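Local coordinates for GH127 beta-L-arabinofuranoside (Geobacillus stearothermophilus, PDB 4QK0), which probably hydrolyses terminal beta-L-arabinofuranosyl linkages, as a bacterial glycoside hydrolase of family 127, at residues 591-596 with 627-632; 75-80 with 141-146; 351-356 with 509-514. All blocks are in the same frame, centred on the assembly; numbering follows the deposited sequence.

Along the chain the order is contact 2, contact 3, contact 1, each closing before the next opens, and no two of them touch. Contact 2 pairs helices 76-92 and 140-158 within the catalytic domain. Contact 3 joins the start of helix 354-365, in the same domain, to the hairpin of strands 509-510 and 513-517 in the middle domain. Contact 1 pairs strands 593-603 and 620-629 of the C-terminal domain. Centre to centre, contact 2 lies about 35 Å from each of the others, while contacts 1 and 3 are about 28 Å apart. Contacts 1 and 2 thus each lie within one domain, and contact 3 joins two.

Contact 1: 591-596 with 627-632; sequences EGVVVI and AIPYYA
Two first torsions bring Val593 and Tyr631 together. Val593 turns CG1 beside its own backbone N (chi1 -60°), while Tyr631 places CG between its backbone N and carbonyl carbon (chi1 73°), which sends the ring back toward strand 593-603. The valine methyl and the tyrosine ring run alongside one another with opposite headings, and Val593 CG1 lies 3.5 Å from Tyr631 OH. Pro629 fills the neighbouring position, its CG 4.2 Å from Val593 CB. Farther along the strand, Val595 CG1 meets Ile628 CG2 at 4.2 Å. Val595 CA also makes a CA-H...O contact with Ala627 O.

The strands are antiparallel. Ile596 and Ala627 form a hydrogen-bonded pair with both side chains on one face of the sheet, their CB atoms 4.3 Å apart. Ile596 N donates to Ala627 O at 3.0 Å, and Ala627 N returns the bond to Ile596 O at 2.8 Å. Two residues on, the register would set Val594 against Pro629, but proline has no N-H to give. Its CD stands 3.7 Å from Val594 O instead, and that carbonyl accepts from Tyr559 OH of strand 557-562. Past this point strand 620-629 ends in a 3-10 turn, closed by Ala632 N bonding to Pro629 O at 2.9 Å. Strand 557-562 flanks strand 620-629 on its other edge through backbone bonds such as Ile628 with Cys560, while strand 574-586 pairs with strand 593-603.

All the touching residues are buried and almost all are apolar. Two backbone hydrogen bonds join Ile596 and Ala627, Pro629 cannot donate at the next hydrogen-bonded position, and the hydroxyl of Tyr559 gives Val594 O a partner there, so this buried carbonyl is satisfied from a third strand.

Contact 2: 75-80 with 141-146; sequences QDSDVA and LYCAGH
Ser77 sits at the middle of the contact, meeting Tyr142, Cys143 and His146 by van der Waals touch. Its OG is 3.7 Å from Tyr142 CE1, at the edge of the ring and near its plane, and its CB lies 4.0 Å from Cys143 SG. The same CB comes obliquely to the imidazole of His146, 4.1 Å from ND1. With Cys143 SG anti to the carbonyl carbon (chi1 -68°), the sulfur is turned beside its own backbone N and into the groove next to Asp76 CB and Ser77 N. One turn farther on, Ala80 CB closes on the other helix: it is 3.5 Å from His146 O and 3.7 Å from His146 CB, so a bare methyl lies against the backbone of the other helix.

Aromatic contacts follow the course of helix 140-158. Tyr142 holds CG anti to its N (chi1 170°), which carries the ring to where CE1 reaches Ser77, and His146, one turn later, points ND1 at one face of that ring, 3.6 Å above its plane and displaced toward the rim. His191 and His139 also meet the Tyr142 ring.

The polar ends find partners outside the two segments. Ser77 OG bonds to Phe74 O, and Asp76 OD1 to Thr121 OG1. Tyr142 OH bonds to Lys81 NZ, a polar link between the two helices that adds to the van der Waals contacts of Ser77 and Ala80.

Small residues at Ser77 and Ala80 allow the segment axes to approach to 8.4 Å, and the two segments run nearly parallel, their axes 14° apart. Side-by-side helices with the same direction, joined here through intervening helices, are characteristic of the (alpha/alpha)6 barrel, consistent with the six-hairpin clan of this catalytic domain.

Contact 3: 351-356 with 509-514; sequences EMDGKY and IKKGYA
Gly354, at the first turn of helix 354-365, is met by the type I' beta turn Lys510-Tyr513, which closes a tight beta hairpin of the middle domain against the catalytic domain. The close-packed side is made by backbone and ring. Gly354 N donates to Lys511 O at 2.8 Å, nearly straight at 170°, and lies at the edge of the Tyr513 ring, 3.3 Å from CE1. A Met-aromatic contact covers one face of that ring: Met352, present as selenomethionine, leaves its backbone with CG anti to N (chi1 -173°), then bends twice to set SE 3.9 Å from the ring centroid, displaced toward the rim. Tyr513 OH is hydrogen-bonded to His439 ND1. Asp353 caps the helix, its OD1 accepting from Lys355 N at 2.9 Å.

The solvent side is more open, joined by a water and a salt bridge instead of close packing. The water donates to both Met352 O and Lys510 O, bridging the segments. Lys511, exposed, runs extended across Asp353 and Glu351 at about right angles, its CB 3.7 Å from Met352 O. Glu351 OE1 is met by Tyr356 OH, from above the carboxylate plane, and by Gln293 NE2 of helix 286-302. Its other oxygen, OE2, takes Lys511 NZ in a salt bridge of 2.6 Å, approached on the anti side and 34° out of the carboxylate plane.

Contact 1: 591-596 with 627-632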
ATOM      1  N   GLU A 591      -5.404  31.073 -11.551  1.00 35.47           N
ATOM      2  CA  GLU A 591      -5.097  31.666 -12.861  1.00 33.18           C
ATOM      3  C   GLU A 591      -6.277  31.740 -13.791  1.00 34.43           C
ATOM      4  O   GLU A 591      -6.117  32.151 -14.931  1.00 36.49           O
ATOM      5  CB  GLU A 591      -3.900  31.006 -13.546  1.00 31.77           C
ATOM      6  CG  GLU A 591      -2.639  31.088 -12.713  1.00 33.97           C
ATOM      7  CD  GLU A 591      -2.090  32.510 -12.530  1.00 39.28           C
ATOM      8  OE1 GLU A 591      -2.343  33.398 -13.364  1.00 38.52           O
ATOM      9  OE2 GLU A 591      -1.353  32.726 -11.542  1.00 43.03           O
ATOM     10  N   GLY A 592      -7.473  31.390 -13.328  1.00 31.22           N
ATOM     11  CA  GLY A 592      -8.658  31.511 -14.166  1.00 30.09           C
ATOM     12  C   GLY A 592      -9.143  30.163 -14.626  1.00 30.98           C
ATOM     13  O   GLY A 592      -8.625  29.615 -15.569  1.00 32.77           O
ATOM     14  N   VAL A 593     -10.130  29.594 -13.932  1.00 32.43           N
ATOM     15  CA  VAL A 593     -10.533  28.254 -14.213  1.00 29.00           C
ATOM     16  C   VAL A 593     -12.020  28.133 -14.152  1.00 29.06           C
ATOM     17  O   VAL A 593     -12.671  28.891 -13.453  1.00 29.51           O
ATOM     18  CB  VAL A 593      -9.927  27.254 -13.222  1.00 31.37           C
ATOM     19  CG1 VAL A 593      -8.412  27.302 -13.271  1.00 32.72           C
ATOM     20  CG2 VAL A 593     -10.413  27.474 -11.778  1.00 31.29           C
ATOM     21  N   VAL A 594     -12.567  27.145 -14.859  1.00 24.70           N
ATOM     22  CA  VAL A 594     -13.924  26.797 -14.653  1.00 24.56           C
ATOM     23  C   VAL A 594     -13.982  25.900 -13.375  1.00 27.42           C
ATOM     24  O   VAL A 594     -13.168  24.979 -13.184  1.00 24.67           O
ATOM     25  CB  VAL A 594     -14.513  26.067 -15.863  1.00 24.80           C
ATOM     26  CG1 VAL A 594     -15.902  25.517 -15.543  1.00 25.03           C
ATOM     27  CG2 VAL A 594     -14.646  27.004 -17.049  1.00 24.77           C
ATOM     28  N   VAL A 595     -14.983  26.130 -12.526  1.00 27.20           N
ATOM     29  CA  VAL A 595     -15.192  25.271 -11.351  1.00 28.07           C
ATOM     30  C   VAL A 595     -16.504  24.579 -11.529  1.00 27.97           C
ATOM     31  O   VAL A 595     -17.358  25.043 -12.274  1.00 30.32           O
ATOM     32  CB  VAL A 595     -15.203  26.054 -10.029  1.00 28.42           C
ATOM     33  CG1 VAL A 595     -13.935  26.835  -9.877  1.00 28.28           C
ATOM     34  CG2 VAL A 595     -16.392  26.996  -9.973  1.00 31.01           C
ATOM     35  N   ILE A 596     -16.678  23.452 -10.833  1.00 30.28           N
ATOM     36  CA  ILE A 596     -17.946  22.701 -10.878  1.00 30.20           C
ATOM     37  C   ILE A 596     -18.546  22.658  -9.485  1.00 30.93           C
ATOM     38  O   ILE A 596     -17.829  22.435  -8.511  1.00 36.04           O
ATOM     39  CB  ILE A 596     -17.706  21.278 -11.385  1.00 30.18           C
ATOM     40  CG1 ILE A 596     -17.316  21.335 -12.854  1.00 29.68           C
ATOM     41  CG2 ILE A 596     -18.930  20.400 -11.163  1.00 28.90           C
ATOM     42  CD1 ILE A 596     -16.863  20.025 -13.389  1.00 29.31           C
ATOM     43  N   ALA A 627     -15.597  21.657  -7.025  1.00 28.13           N
ATOM     44  CA  ALA A 627     -14.528  20.897  -7.623  1.00 28.02           C
ATOM     45  C   ALA A 627     -13.733  21.828  -8.527  1.00 27.49           C
ATOM     46  O   ALA A 627     -14.304  22.684  -9.185  1.00 24.34           O
ATOM     47  CB  ALA A 627     -15.085  19.702  -8.383  1.00 26.98           C
ATOM     48  N   ILE A 628     -12.430  21.592  -8.584  1.00 24.74           N
ATOM     49  CA  ILE A 628     -11.528  22.321  -9.439  1.00 26.04           C
ATOM     50  C   ILE A 628     -10.720  21.345 -10.338  1.00 28.40           C
ATOM     51  O   ILE A 628     -10.750  20.136 -10.115  1.00 29.22           O
ATOM     52  CB  ILE A 628     -10.523  23.152  -8.607  1.00 26.58           C
ATOM     53  CG1 ILE A 628      -9.753  22.261  -7.619  1.00 26.52           C
ATOM     54  CG2 ILE A 628     -11.262  24.247  -7.831  1.00 28.89           C
ATOM     55  CD1 ILE A 628      -8.281  22.445  -7.659  1.00 26.60           C
ATOM     56  N   PRO A 629     -10.006  21.878 -11.360  1.00 28.48           N
ATOM     57  CA  PRO A 629      -9.257  21.020 -12.235  1.00 26.32           C
ATOM     58  C   PRO A 629      -8.157  20.306 -11.510  1.00 23.61           C
ATOM     59  O   PRO A 629      -7.442  20.923 -10.708  1.00 24.69           O
ATOM     60  CB  PRO A 629      -8.647  22.021 -13.258  1.00 26.77           C
ATOM     61  CG  PRO A 629      -9.644  23.092 -13.358  1.00 26.08           C
ATOM     62  CD  PRO A 629     -10.128  23.244 -11.933  1.00 28.25           C
ATOM     63  N   TYR A 630      -7.976  19.036 -11.836  1.00 21.29           N
ATOM     64  CA  TYR A 630      -6.965  18.217 -11.201  1.00 21.13           C
ATOM     65  C   TYR A 630      -5.611  18.847 -11.259  1.00 20.28           C
ATOM     66  O   TYR A 630      -4.917  18.900 -10.237  1.00 19.33           O
ATOM     67  CB  TYR A 630      -6.922  16.805 -11.813  1.00 20.51           C
ATOM     68  CG  TYR A 630      -5.791  15.979 -11.269  1.00 19.58           C
ATOM     69  CD1 TYR A 630      -5.908  15.307 -10.070  1.00 19.06           C
ATOM     70  CD2 TYR A 630      -4.614  15.828 -11.983  1.00 19.05           C
ATOM     71  CE1 TYR A 630      -4.838  14.557  -9.580  1.00 20.12           C
ATOM     72  CE2 TYR A 630      -3.584  15.044 -11.504  1.00 20.42           C
ATOM     73  CZ  TYR A 630      -3.692  14.435 -10.289  1.00 18.06           C
ATOM     74  OH  TYR A 630      -2.646  13.693  -9.849  1.00 21.85           O
ATOM     75  N   TYR A 631      -5.231  19.359 -12.437  1.00 20.66           N
ATOM     76  CA  TYR A 631      -3.870  19.913 -12.598  1.00 20.42           C
ATOM     77  C   TYR A 631      -3.598  21.018 -11.620  1.00 19.78           C
ATOM     78  O   TYR A 631      -2.414  21.251 -11.242  1.00 21.95           O
ATOM     79  CB  TYR A 631      -3.586  20.431 -14.059  1.00 20.33           C
ATOM     80  CG  TYR A 631      -4.277  21.695 -14.415  1.00 17.64           C
ATOM     81  CD1 TYR A 631      -3.817  22.929 -13.913  1.00 17.77           C
ATOM     82  CD2 TYR A 631      -5.426  21.691 -15.169  1.00 17.31           C
ATOM     83  CE1 TYR A 631      -4.499  24.125 -14.197  1.00 18.06           C
ATOM     84  CE2 TYR A 631      -6.101  22.872 -15.463  1.00 19.37           C
ATOM     85  CZ  TYR A 631      -5.609  24.113 -14.963  1.00 19.41           C
ATOM     86  OH  TYR A 631      -6.282  25.298 -15.264  1.00 23.63           O
ATOM     87  N   ALA A 632      -4.662  21.732 -11.222  1.00 19.93           N
ATOM     88  CA  ALA A 632      -4.506  22.903 -10.327  1.00 22.73           C
ATOM     89  C   ALA A 632      -4.569  22.627  -8.832  1.00 24.88           C
ATOM     90  O   ALA A 632      -4.562  23.567  -8.037  1.00 25.62           O
ATOM     91  CB  ALA A 632      -5.543  23.939 -10.662  1.00 22.96           C
TER

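Contact 2: 75-80 with 141-146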
ATOM      1  N   GLN A  75      23.763  12.001 -14.551  1.00 34.78           N
ATOM      2  CA  GLN A  75      23.820  13.453 -14.397  1.00 38.43           C
ATOM      3  C   GLN A  75      23.962  14.232 -15.748  1.00 37.27           C
ATOM      4  O   GLN A  75      23.392  15.299 -15.913  1.00 30.71           O
ATOM      5  CB  GLN A  75      25.021  13.767 -13.472  1.00 50.18           C
ATOM      6  CG  GLN A  75      24.932  15.087 -12.707  1.00 60.23           C
ATOM      7  CD  GLN A  75      24.133  14.998 -11.410  1.00 68.84           C
ATOM      8  OE1 GLN A  75      23.576  13.945 -11.048  1.00 61.53           O
ATOM      9  NE2 GLN A  75      24.085  16.105 -10.697  1.00 65.00           N
ATOM     10  N   ASP A  76      24.752  13.694 -16.689  1.00 32.25           N
ATOM     11  CA  ASP A  76      24.945  14.323 -17.999  1.00 29.36           C
ATOM     12  C   ASP A  76      23.619  14.594 -18.682  1.00 29.52           C
ATOM     13  O   ASP A  76      23.478  15.576 -19.403  1.00 26.52           O
ATOM     14  CB  ASP A  76      25.825  13.433 -18.897  1.00 30.32           C
ATOM     15  CG  ASP A  76      27.302  13.344 -18.425  1.00 33.68           C
ATOM     16  OD1 ASP A  76      27.723  14.106 -17.476  1.00 28.60           O
ATOM     17  OD2 ASP A  76      28.052  12.477 -18.976  1.00 31.56           O
ATOM     18  N   SER A  77      22.617  13.729 -18.480  1.00 28.86           N
ATOM     19  CA  SER A  77      21.325  13.925 -19.160  1.00 27.74           C
ATOM     20  C   SER A  77      20.559  15.146 -18.680  1.00 25.52           C
ATOM     21  O   SER A  77      19.661  15.660 -19.383  1.00 25.09           O
ATOM     22  CB  SER A  77      20.412  12.720 -18.941  1.00 29.41           C
ATOM     23  OG  SER A  77      20.073  12.638 -17.558  1.00 31.30           O
ATOM     24  N   ASP A  78      20.837  15.593 -17.473  1.00 27.24           N
ATOM     25  CA  ASP A  78      20.191  16.835 -16.981  1.00 32.09           C
ATOM     26  C   ASP A  78      20.609  18.053 -17.826  1.00 26.60           C
ATOM     27  O   ASP A  78      19.807  18.915 -18.123  1.00 20.85           O
ATOM     28  CB  ASP A  78      20.562  17.087 -15.521  1.00 37.28           C
ATOM     29  CG  ASP A  78      19.800  16.177 -14.578  1.00 43.68           C
ATOM     30  OD1 ASP A  78      18.637  15.824 -14.903  1.00 47.48           O
ATOM     31  OD2 ASP A  78      20.331  15.890 -13.480  1.00 48.08           O
ATOM     32  N   VAL A  79      21.873  18.096 -18.194  1.00 25.15           N
ATOM     33  CA  VAL A  79      22.354  19.175 -19.021  1.00 28.16           C
ATOM     34  C   VAL A  79      21.667  19.096 -20.377  1.00 26.63           C
ATOM     35  O   VAL A  79      21.254  20.113 -20.941  1.00 27.93           O
ATOM     36  CB  VAL A  79      23.870  19.093 -19.182  1.00 26.73           C
ATOM     37  CG1 VAL A  79      24.365  20.193 -20.094  1.00 28.63           C
ATOM     38  CG2 VAL A  79      24.531  19.232 -17.836  1.00 32.61           C
ATOM     39  N   ALA A  80      21.520  17.877 -20.879  1.00 26.27           N
ATOM     40  CA  ALA A  80      20.893  17.645 -22.160  1.00 27.67           C
ATOM     41  C   ALA A  80      19.488  18.129 -22.155  1.00 24.86           C
ATOM     42  O   ALA A  80      19.044  18.802 -23.081  1.00 26.29           O
ATOM     43  CB  ALA A  80      20.935  16.171 -22.515  1.00 29.29           C
ATOM     44  N   LEU A 141      23.998   5.040 -22.806  1.00 22.54           N
ATOM     45  CA  LEU A 141      23.219   5.279 -24.031  1.00 23.31           C
ATOM     46  C   LEU A 141      22.048   6.225 -23.769  1.00 23.38           C
ATOM     47  O   LEU A 141      21.680   7.034 -24.622  1.00 25.95           O
ATOM     48  CB  LEU A 141      22.732   3.966 -24.644  1.00 22.74           C
ATOM     49  CG  LEU A 141      23.853   3.049 -25.045  1.00 24.94           C
ATOM     50  CD1 LEU A 141      23.279   1.774 -25.608  1.00 26.31           C
ATOM     51  CD2 LEU A 141      24.805   3.687 -26.060  1.00 26.53           C
ATOM     52  N   TYR A 142      21.451   6.101 -22.593  1.00 22.55           N
ATOM     53  CA  TYR A 142      20.406   7.014 -22.169  1.00 22.84           C
ATOM     54  C   TYR A 142      20.898   8.446 -22.196  1.00 22.43           C
ATOM     55  O   TYR A 142      20.219   9.347 -22.734  1.00 24.78           O
ATOM     56  CB  TYR A 142      19.925   6.601 -20.759  1.00 23.93           C
ATOM     57  CG  TYR A 142      19.007   7.534 -20.038  1.00 21.47           C
ATOM     58  CD1 TYR A 142      19.509   8.547 -19.265  1.00 23.16           C
ATOM     59  CD2 TYR A 142      17.634   7.375 -20.085  1.00 22.70           C
ATOM     60  CE1 TYR A 142      18.657   9.416 -18.583  1.00 22.90           C
ATOM     61  CE2 TYR A 142      16.787   8.219 -19.406  1.00 23.77           C
ATOM     62  CZ  TYR A 142      17.317   9.234 -18.646  1.00 23.40           C
ATOM     63  OH  TYR A 142      16.477  10.051 -17.974  1.00 23.99           O
ATOM     64  N   CYS A 143      22.049   8.700 -21.604  1.00 22.44           N
ATOM     65  CA  CYS A 143      22.602  10.087 -21.655  1.00 25.00           C
ATOM     66  C   CYS A 143      22.917  10.513 -23.084  1.00 22.72           C
ATOM     67  O   CYS A 143      22.615  11.618 -23.472  1.00 21.38           O
ATOM     68  CB  CYS A 143      23.857  10.235 -20.756  1.00 27.24           C
ATOM     69  SG  CYS A 143      23.485  10.096 -18.976  1.00 32.72           S
ATOM     70  N   ALA A 144      23.488   9.602 -23.868  1.00 23.14           N
ATOM     71  CA  ALA A 144      23.794   9.897 -25.271  1.00 22.53           C
ATOM     72  C   ALA A 144      22.522  10.235 -26.022  1.00 21.32           C
ATOM     73  O   ALA A 144      22.454  11.233 -26.731  1.00 25.00           O
ATOM     74  CB  ALA A 144      24.470   8.718 -25.913  1.00 22.84           C
ATOM     75  N   GLY A 145      21.465   9.471 -25.774  1.00 19.79           N
ATOM     76  CA  GLY A 145      20.174   9.741 -26.388  1.00 18.19           C
ATOM     77  C   GLY A 145      19.643  11.098 -26.045  1.00 20.30           C
ATOM     78  O   GLY A 145      19.215  11.852 -26.925  1.00 21.75           O
ATOM     79  N   HIS A 146      19.710  11.473 -24.760  1.00 19.82           N
ATOM     80  CA  HIS A 146      19.186  12.765 -24.386  1.00 19.74           C
ATOM     81  C   HIS A 146      19.961  13.893 -25.014  1.00 18.68           C
ATOM     82  O   HIS A 146      19.385  14.892 -25.396  1.00 19.19           O
ATOM     83  CB  HIS A 146      19.095  12.931 -22.862  1.00 20.46           C
ATOM     84  CG  HIS A 146      17.772  12.502 -22.330  1.00 22.30           C
ATOM     85  ND1 HIS A 146      17.614  11.374 -21.551  1.00 22.98           N
ATOM     86  CD2 HIS A 146      16.521  12.940 -22.612  1.00 21.44           C
ATOM     87  CE1 HIS A 146      16.327  11.170 -21.339  1.00 20.38           C
ATOM     88  NE2 HIS A 146      15.651  12.113 -21.945  1.00 21.06           N
TER

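Contact 3: 351-356 with 509-514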
ATOM      1  N   GLU A 351      -0.791   5.674 -37.482  1.00 40.55           N
ATOM      2  CA  GLU A 351      -2.170   5.514 -37.836  1.00 34.97           C
ATOM      3  C   GLU A 351      -2.931   6.747 -37.270  1.00 33.65           C
ATOM      4  O   GLU A 351      -2.866   7.072 -36.065  1.00 32.84           O
ATOM      5  CB  GLU A 351      -2.656   4.213 -37.258  1.00 42.41           C
ATOM      6  CG  GLU A 351      -4.094   3.829 -37.584  1.00 52.96           C
ATOM      7  CD  GLU A 351      -4.666   2.865 -36.554  1.00 62.88           C
ATOM      8  OE1 GLU A 351      -3.875   2.255 -35.783  1.00 74.79           O
ATOM      9  OE2 GLU A 351      -5.910   2.747 -36.461  1.00 72.67           O
HETATM   10  N   MSE A 352      -3.663   7.406 -38.136  1.00 25.33           N
HETATM   11  CA  MSE A 352      -4.431   8.566 -37.784  1.00 26.22           C
HETATM   12  C   MSE A 352      -5.726   8.155 -37.104  1.00 26.84           C
HETATM   13  O   MSE A 352      -6.733   7.931 -37.741  1.00 27.30           O
HETATM   14  CB  MSE A 352      -4.661   9.384 -39.027  1.00 24.27           C
HETATM   15  CG  MSE A 352      -5.310  10.685 -38.593  1.00 30.15           C
HETATM   16 SE   MSE A 352      -4.157  11.817 -37.423  1.00 33.20          SE
HETATM   17  CE  MSE A 352      -2.473  11.670 -38.393  1.00 29.40           C
ATOM     18  N   ASP A 353      -5.679   8.042 -35.775  1.00 27.94           N
ATOM     19  CA  ASP A 353      -6.826   7.673 -34.963  1.00 27.60           C
ATOM     20  C   ASP A 353      -6.953   8.690 -33.813  1.00 28.06           C
ATOM     21  O   ASP A 353      -6.027   8.880 -32.998  1.00 27.13           O
ATOM     22  CB  ASP A 353      -6.634   6.250 -34.455  1.00 30.33           C
ATOM     23  CG  ASP A 353      -7.849   5.701 -33.781  1.00 32.85           C
ATOM     24  OD1 ASP A 353      -8.645   6.456 -33.121  1.00 30.22           O
ATOM     25  OD2 ASP A 353      -8.014   4.483 -33.909  1.00 39.81           O
ATOM     26  N   GLY A 354      -8.084   9.354 -33.778  1.00 24.47           N
ATOM     27  CA  GLY A 354      -8.413  10.291 -32.732  1.00 28.58           C
ATOM     28  C   GLY A 354      -8.186   9.749 -31.310  1.00 30.11           C
ATOM     29  O   GLY A 354      -7.851  10.518 -30.427  1.00 28.33           O
ATOM     30  N   LYS A 355      -8.296   8.443 -31.096  1.00 31.19           N
ATOM     31  CA  LYS A 355      -8.082   7.896 -29.741  1.00 34.05           C
ATOM     32  C   LYS A 355      -6.678   8.141 -29.229  1.00 32.56           C
ATOM     33  O   LYS A 355      -6.487   8.276 -28.047  1.00 36.49           O
ATOM     34  CB  LYS A 355      -8.455   6.430 -29.661  1.00 39.37           C
ATOM     35  CG  LYS A 355      -7.389   5.472 -30.203  1.00 45.71           C
ATOM     36  CD  LYS A 355      -7.954   4.056 -30.545  1.00 49.09           C
ATOM     37  CE  LYS A 355      -6.990   3.244 -31.399  1.00 44.60           C
ATOM     38  NZ  LYS A 355      -6.889   1.830 -31.055  1.00 43.96           N
ATOM     39  N   TYR A 356      -5.706   8.286 -30.120  1.00 31.54           N
ATOM     40  CA  TYR A 356      -4.340   8.588 -29.742  1.00 29.21           C
ATOM     41  C   TYR A 356      -4.243  10.014 -29.259  1.00 32.83           C
ATOM     42  O   TYR A 356      -3.563  10.333 -28.257  1.00 26.61           O
ATOM     43  CB  TYR A 356      -3.331   8.363 -30.898  1.00 29.62           C
ATOM     44  CG  TYR A 356      -3.356   6.937 -31.478  1.00 32.50           C
ATOM     45  CD1 TYR A 356      -3.448   5.833 -30.649  1.00 35.48           C
ATOM     46  CD2 TYR A 356      -3.246   6.699 -32.832  1.00 32.37           C
ATOM     47  CE1 TYR A 356      -3.464   4.550 -31.155  1.00 34.97           C
ATOM     48  CE2 TYR A 356      -3.273   5.408 -33.351  1.00 31.71           C
ATOM     49  CZ  TYR A 356      -3.406   4.347 -32.517  1.00 32.74           C
ATOM     50  OH  TYR A 356      -3.401   3.070 -33.003  1.00 33.47           O
ATOM     51  N   ILE A 509     -16.280  11.348 -41.122  1.00 34.74           N
ATOM     52  CA  ILE A 509     -15.466  10.987 -39.961  1.00 33.25           C
ATOM     53  C   ILE A 509     -14.880   9.621 -40.160  1.00 31.97           C
ATOM     54  O   ILE A 509     -15.563   8.676 -40.459  1.00 31.65           O
ATOM     55  CB  ILE A 509     -16.267  11.010 -38.634  1.00 32.55           C
ATOM     56  CG1 ILE A 509     -16.494  12.455 -38.198  1.00 29.93           C
ATOM     57  CG2 ILE A 509     -15.513  10.284 -37.508  1.00 31.92           C
ATOM     58  CD1 ILE A 509     -17.582  12.576 -37.145  1.00 30.56           C
ATOM     59  N   LYS A 510     -13.594   9.525 -39.913  1.00 35.40           N
ATOM     60  CA  LYS A 510     -12.966   8.269 -39.933  1.00 37.99           C
ATOM     61  C   LYS A 510     -12.017   8.226 -38.740  1.00 34.64           C
ATOM     62  O   LYS A 510     -11.090   9.041 -38.638  1.00 31.53           O
ATOM     63  CB  LYS A 510     -12.265   8.104 -41.288  1.00 45.24           C
ATOM     64  CG  LYS A 510     -11.638   6.740 -41.541  1.00 60.75           C
ATOM     65  CD  LYS A 510     -11.815   6.178 -42.974  1.00 74.89           C
ATOM     66  CE  LYS A 510     -11.567   7.197 -44.100  1.00 80.63           C
ATOM     67  NZ  LYS A 510     -10.164   7.693 -44.190  1.00 83.67           N
ATOM     68  N   LYS A 511     -12.234   7.243 -37.859  1.00 32.70           N
ATOM     69  CA  LYS A 511     -11.398   7.020 -36.668  1.00 30.50           C
ATOM     70  C   LYS A 511     -11.148   8.291 -35.892  1.00 26.34           C
ATOM     71  O   LYS A 511      -9.999   8.674 -35.669  1.00 25.75           O
ATOM     72  CB  LYS A 511     -10.079   6.399 -37.063  1.00 34.55           C
ATOM     73  CG  LYS A 511     -10.263   5.018 -37.643  1.00 36.63           C
ATOM     74  CD  LYS A 511      -8.922   4.409 -37.977  1.00 40.52           C
ATOM     75  CE  LYS A 511      -9.076   2.919 -38.181  1.00 49.43           C
ATOM     76  NZ  LYS A 511      -7.731   2.311 -38.286  1.00 50.35           N
ATOM     77  N   GLY A 512     -12.231   8.983 -35.582  1.00 25.31           N
ATOM     78  CA  GLY A 512     -12.187  10.174 -34.761  1.00 28.40           C
ATOM     79  C   GLY A 512     -11.665  11.436 -35.392  1.00 26.39           C
ATOM     80  O   GLY A 512     -11.509  12.428 -34.692  1.00 28.09           O
ATOM     81  N   TYR A 513     -11.456  11.447 -36.710  1.00 30.00           N
ATOM     82  CA  TYR A 513     -11.082  12.694 -37.442  1.00 28.53           C
ATOM     83  C   TYR A 513     -12.129  12.971 -38.499  1.00 28.95           C
ATOM     84  O   TYR A 513     -12.500  12.088 -39.247  1.00 29.90           O
ATOM     85  CB  TYR A 513      -9.690  12.598 -38.087  1.00 26.30           C
ATOM     86  CG  TYR A 513      -8.578  12.856 -37.110  1.00 25.72           C
ATOM     87  CD1 TYR A 513      -8.117  11.839 -36.270  1.00 25.10           C
ATOM     88  CD2 TYR A 513      -8.034  14.134 -36.954  1.00 27.76           C
ATOM     89  CE1 TYR A 513      -7.100  12.050 -35.365  1.00 24.10           C
ATOM     90  CE2 TYR A 513      -7.066  14.378 -35.996  1.00 28.27           C
ATOM     91  CZ  TYR A 513      -6.605  13.323 -35.194  1.00 26.73           C
ATOM     92  OH  TYR A 513      -5.607  13.534 -34.278  1.00 25.43           O
ATOM     93  N   ALA A 514     -12.620  14.206 -38.555  1.00 28.72           N
ATOM     94  CA  ALA A 514     -13.489  14.638 -39.670  1.00 28.12           C
ATOM     95  C   ALA A 514     -12.589  15.130 -40.839  1.00 30.76           C
ATOM     96  O   ALA A 514     -11.769  16.049 -40.659  1.00 30.27           O
ATOM     97  CB  ALA A 514     -14.413  15.760 -39.209  1.00 29.62           C
TER
HETATM   98  O   HOH W   1      -8.568   9.141 -39.215  1.00 26.94           O